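Local coordinates for nitrate regulatory protein (Klebsiella oxytoca, PDB 4AKK) that responds to nitrate and nitrite and binds the terminator in the nasF operon leader RNA, causing transcription antitermination and so expression of the nasFEDCBA operon, at residues L208-G213 with L280-A285. Sequence-based numbering, arbitrary orientation.
Sequences LGFARG and LRWFCA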
ATOM      1  N   LEU A 208      20.376 -11.019  23.696  1.00 38.59           N
ATOM      2  CA  LEU A 208      21.295 -11.949  23.084  1.00 32.35           C
ATOM      3  C   LEU A 208      22.680 -11.315  22.938  1.00 33.64           C
ATOM      4  O   LEU A 208      23.678 -11.854  23.408  1.00 35.24           O
ATOM      5  CB  LEU A 208      20.754 -12.359  21.714  1.00 38.40           C
ATOM      6  CG  LEU A 208      21.692 -13.190  20.850  1.00 41.10           C
ATOM      7  CD1 LEU A 208      22.035 -14.483  21.556  1.00 47.69           C
ATOM      8  CD2 LEU A 208      21.067 -13.459  19.480  1.00 46.89           C
ATOM      9  N   GLY A 209      22.736 -10.152  22.302  1.00 33.52           N
ATOM     10  CA  GLY A 209      23.992  -9.460  22.099  1.00 33.54           C
ATOM     11  C   GLY A 209      24.722  -9.149  23.396  1.00 39.56           C
ATOM     12  O   GLY A 209      25.930  -9.352  23.498  1.00 39.93           O
ATOM     13  N   PHE A 210      23.995  -8.639  24.387  1.00 33.78           N
ATOM     14  CA  PHE A 210      24.616  -8.282  25.659  1.00 39.37           C
ATOM     15  C   PHE A 210      25.003  -9.522  26.459  1.00 36.55           C
ATOM     16  O   PHE A 210      25.960  -9.503  27.227  1.00 38.69           O
ATOM     17  CB  PHE A 210      23.707  -7.361  26.487  1.00 32.92           C
ATOM     18  CG  PHE A 210      23.606  -5.954  25.942  1.00 35.24           C
ATOM     19  CD1 PHE A 210      24.736  -5.155  25.825  1.00 35.76           C
ATOM     20  CD2 PHE A 210      22.377  -5.428  25.557  1.00 32.99           C
ATOM     21  CE1 PHE A 210      24.642  -3.857  25.324  1.00 36.40           C
ATOM     22  CE2 PHE A 210      22.275  -4.133  25.067  1.00 32.04           C
ATOM     23  CZ  PHE A 210      23.411  -3.349  24.941  1.00 33.39           C
ATOM     24  N   ALA A 211      24.256 -10.603  26.284  1.00 36.13           N
ATOM     25  CA  ALA A 211      24.581 -11.836  26.975  1.00 38.25           C
ATOM     26  C   ALA A 211      25.875 -12.440  26.415  1.00 45.39           C
ATOM     27  O   ALA A 211      26.676 -13.012  27.164  1.00 43.39           O
ATOM     28  CB  ALA A 211      23.434 -12.822  26.886  1.00 38.22           C
ATOM     29  N   ARG A 212      26.081 -12.299  25.107  1.00 37.83           N
ATOM     30  CA  ARG A 212      27.287 -12.801  24.452  1.00 38.63           C
ATOM     31  C   ARG A 212      28.495 -11.928  24.739  1.00 40.07           C
ATOM     32  O   ARG A 212      29.626 -12.385  24.646  1.00 47.37           O
ATOM     33  CB  ARG A 212      27.103 -12.833  22.929  1.00 42.78           C
ATOM     34  CG  ARG A 212      26.167 -13.899  22.418  1.00 42.76           C
ATOM     35  CD  ARG A 212      25.863 -13.690  20.934  1.00 47.28           C
ATOM     36  NE  ARG A 212      25.085 -14.803  20.399  1.00 48.61           N
ATOM     37  CZ  ARG A 212      24.531 -14.827  19.194  1.00 47.22           C
ATOM     38  NH1 ARG A 212      24.654 -13.784  18.384  1.00 44.40           N
ATOM     39  NH2 ARG A 212      23.848 -15.898  18.803  1.00 44.70           N
ATOM     40  N   GLY A 213      28.254 -10.661  25.050  1.00 40.20           N
ATOM     41  CA  GLY A 213      29.339  -9.708  25.177  1.00 42.78           C
ATOM     42  C   GLY A 213      29.782  -9.183  23.818  1.00 49.45           C
ATOM     43  O   GLY A 213      30.829  -8.538  23.701  1.00 49.10           O
ATOM     44  N   LEU A 280      20.763  -8.341  31.572  1.00 38.36           N
ATOM     45  CA  LEU A 280      19.658  -8.264  32.526  1.00 33.80           C
ATOM     46  C   LEU A 280      19.150  -6.840  32.681  1.00 31.31           C
ATOM     47  O   LEU A 280      17.943  -6.603  32.748  1.00 30.13           O
ATOM     48  CB  LEU A 280      20.084  -8.821  33.888  1.00 34.38           C
ATOM     49  CG  LEU A 280      20.282 -10.333  33.947  1.00 38.27           C
ATOM     50  CD1 LEU A 280      20.735 -10.750  35.349  1.00 36.48           C
ATOM     51  CD2 LEU A 280      18.986 -11.040  33.553  1.00 32.88           C
ATOM     52  N   ARG A 281      20.078  -5.890  32.736  1.00 34.02           N
ATOM     53  CA  ARG A 281      19.722  -4.482  32.856  1.00 33.42           C
ATOM     54  C   ARG A 281      18.875  -4.098  31.633  1.00 38.77           C
ATOM     55  O   ARG A 281      17.831  -3.447  31.746  1.00 35.43           O
ATOM     56  CB  ARG A 281      21.006  -3.647  32.928  1.00 39.54           C
ATOM     57  CG  ARG A 281      20.853  -2.260  33.529  1.00 51.67           C
ATOM     58  CD  ARG A 281      20.770  -2.310  35.051  1.00 64.19           C
ATOM     59  NE  ARG A 281      21.950  -2.928  35.657  1.00 66.97           N
ATOM     60  CZ  ARG A 281      22.178  -2.981  36.969  1.00 67.57           C
ATOM     61  NH1 ARG A 281      21.307  -2.448  37.817  1.00 67.92           N
ATOM     62  NH2 ARG A 281      23.279  -3.564  37.434  1.00 57.15           N
ATOM     63  N   TRP A 282      19.330  -4.536  30.464  1.00 35.69           N
ATOM     64  CA  TRP A 282      18.617  -4.304  29.211  1.00 35.75           C
ATOM     65  C   TRP A 282      17.239  -4.948  29.270  1.00 30.68           C
ATOM     66  O   TRP A 282      16.222  -4.295  29.041  1.00 33.29           O
ATOM     67  CB  TRP A 282      19.429  -4.899  28.057  1.00 30.67           C
ATOM     68  CG  TRP A 282      18.694  -4.995  26.745  1.00 34.39           C
ATOM     69  CD1 TRP A 282      18.052  -6.089  26.237  1.00 30.32           C
ATOM     70  CD2 TRP A 282      18.557  -3.962  25.768  1.00 30.46           C
ATOM     71  NE1 TRP A 282      17.521  -5.798  25.005  1.00 33.02           N
ATOM     72  CE2 TRP A 282      17.818  -4.498  24.693  1.00 33.36           C
ATOM     73  CE3 TRP A 282      18.996  -2.634  25.694  1.00 31.87           C
ATOM     74  CZ2 TRP A 282      17.503  -3.754  23.562  1.00 33.34           C
ATOM     75  CZ3 TRP A 282      18.679  -1.893  24.567  1.00 39.56           C
ATOM     76  CH2 TRP A 282      17.940  -2.456  23.517  1.00 38.68           C
ATOM     77  N   PHE A 283      17.215  -6.233  29.591  1.00 32.20           N
ATOM     78  CA  PHE A 283      15.971  -6.992  29.600  1.00 37.02           C
ATOM     79  C   PHE A 283      14.925  -6.348  30.516  1.00 34.70           C
ATOM     80  O   PHE A 283      13.765  -6.169  30.137  1.00 34.89           O
ATOM     81  CB  PHE A 283      16.231  -8.448  30.025  1.00 30.58           C
ATOM     82  CG  PHE A 283      14.999  -9.311  29.986  1.00 34.47           C
ATOM     83  CD1 PHE A 283      14.614  -9.944  28.808  1.00 31.23           C
ATOM     84  CD2 PHE A 283      14.213  -9.475  31.115  1.00 33.39           C
ATOM     85  CE1 PHE A 283      13.480 -10.740  28.767  1.00 29.92           C
ATOM     86  CE2 PHE A 283      13.072 -10.267  31.080  1.00 32.89           C
ATOM     87  CZ  PHE A 283      12.704 -10.894  29.904  1.00 35.71           C
ATOM     88  N   CYS A 284      15.354  -5.980  31.719  1.00 36.30           N
ATOM     89  CA  CYS A 284      14.437  -5.447  32.718  1.00 35.45           C
ATOM     90  C   CYS A 284      13.891  -4.099  32.308  1.00 34.95           C
ATOM     91  O   CYS A 284      12.684  -3.865  32.399  1.00 32.85           O
ATOM     92  CB  CYS A 284      15.106  -5.372  34.097  1.00 34.69           C
ATOM     93  SG  CYS A 284      15.396  -7.025  34.810  1.00 49.45           S
ATOM     94  N   ALA A 285      14.775  -3.214  31.852  1.00 31.20           N
ATOM     95  CA  ALA A 285      14.320  -1.934  31.329  1.00 31.96           C
ATOM     96  C   ALA A 285      13.303  -2.136  30.205  1.00 33.14           C
ATOM     97  O   ALA A 285      12.277  -1.456  30.163  1.00 32.41           O
ATOM     98  CB  ALA A 285      15.500  -1.097  30.851  1.00 37.07           C
TER
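Phe-210 lays one side of its ring, the CD2 and CE2 carbons, over one face of the indole of Trp-282, toward the rim of that ring system. CE2 of Phe-210 comes to 3.7 Å from CE3 of Trp-282, and CD2 of Phe-210 sits 3.9 Å from CG of Trp-282, where the five-membered ring joins its CB. The phenyl plane is tilted by 51° against that five-membered ring, and the centroids of these two rings lie 5.4 Å apart, too oblique for a parallel stack or a T-shaped pair. Both CB atoms point across the gap, and the two side chains cross at about a right angle. With CG of Trp-282 anti to the backbone N (chi1 168°), the indole reaches toward helix 180-212 and turns one face to the phenyl ring. With CA atoms of Phe-210 and Trp-282 still 8.0 Å apart, the contact is wholly apolar, made by the rings and by CB of Trp-282, without a hydrogen bond between the segments. Both rings are buried. The one polar atom of the indole, NE1 of Trp-282, donates to the carbonyl O of Arg-203, about two turns before Phe-210 on helix 180-212, which satisfies its N-H and probably limits the rotation of the ring. The helix ends at Arg-212, and Gly-213 leaves it with positive phi; Phe-215 then packs edge-to-face against Phe-210. The contact thus joins the C-terminal end of helix 180-212 to the first turns of helix 277-312 within the all-helical NIT nitrate-sensing region, while helix 257-267 adds Ala-266 against Phe-210 and Leu-262 against Trp-282.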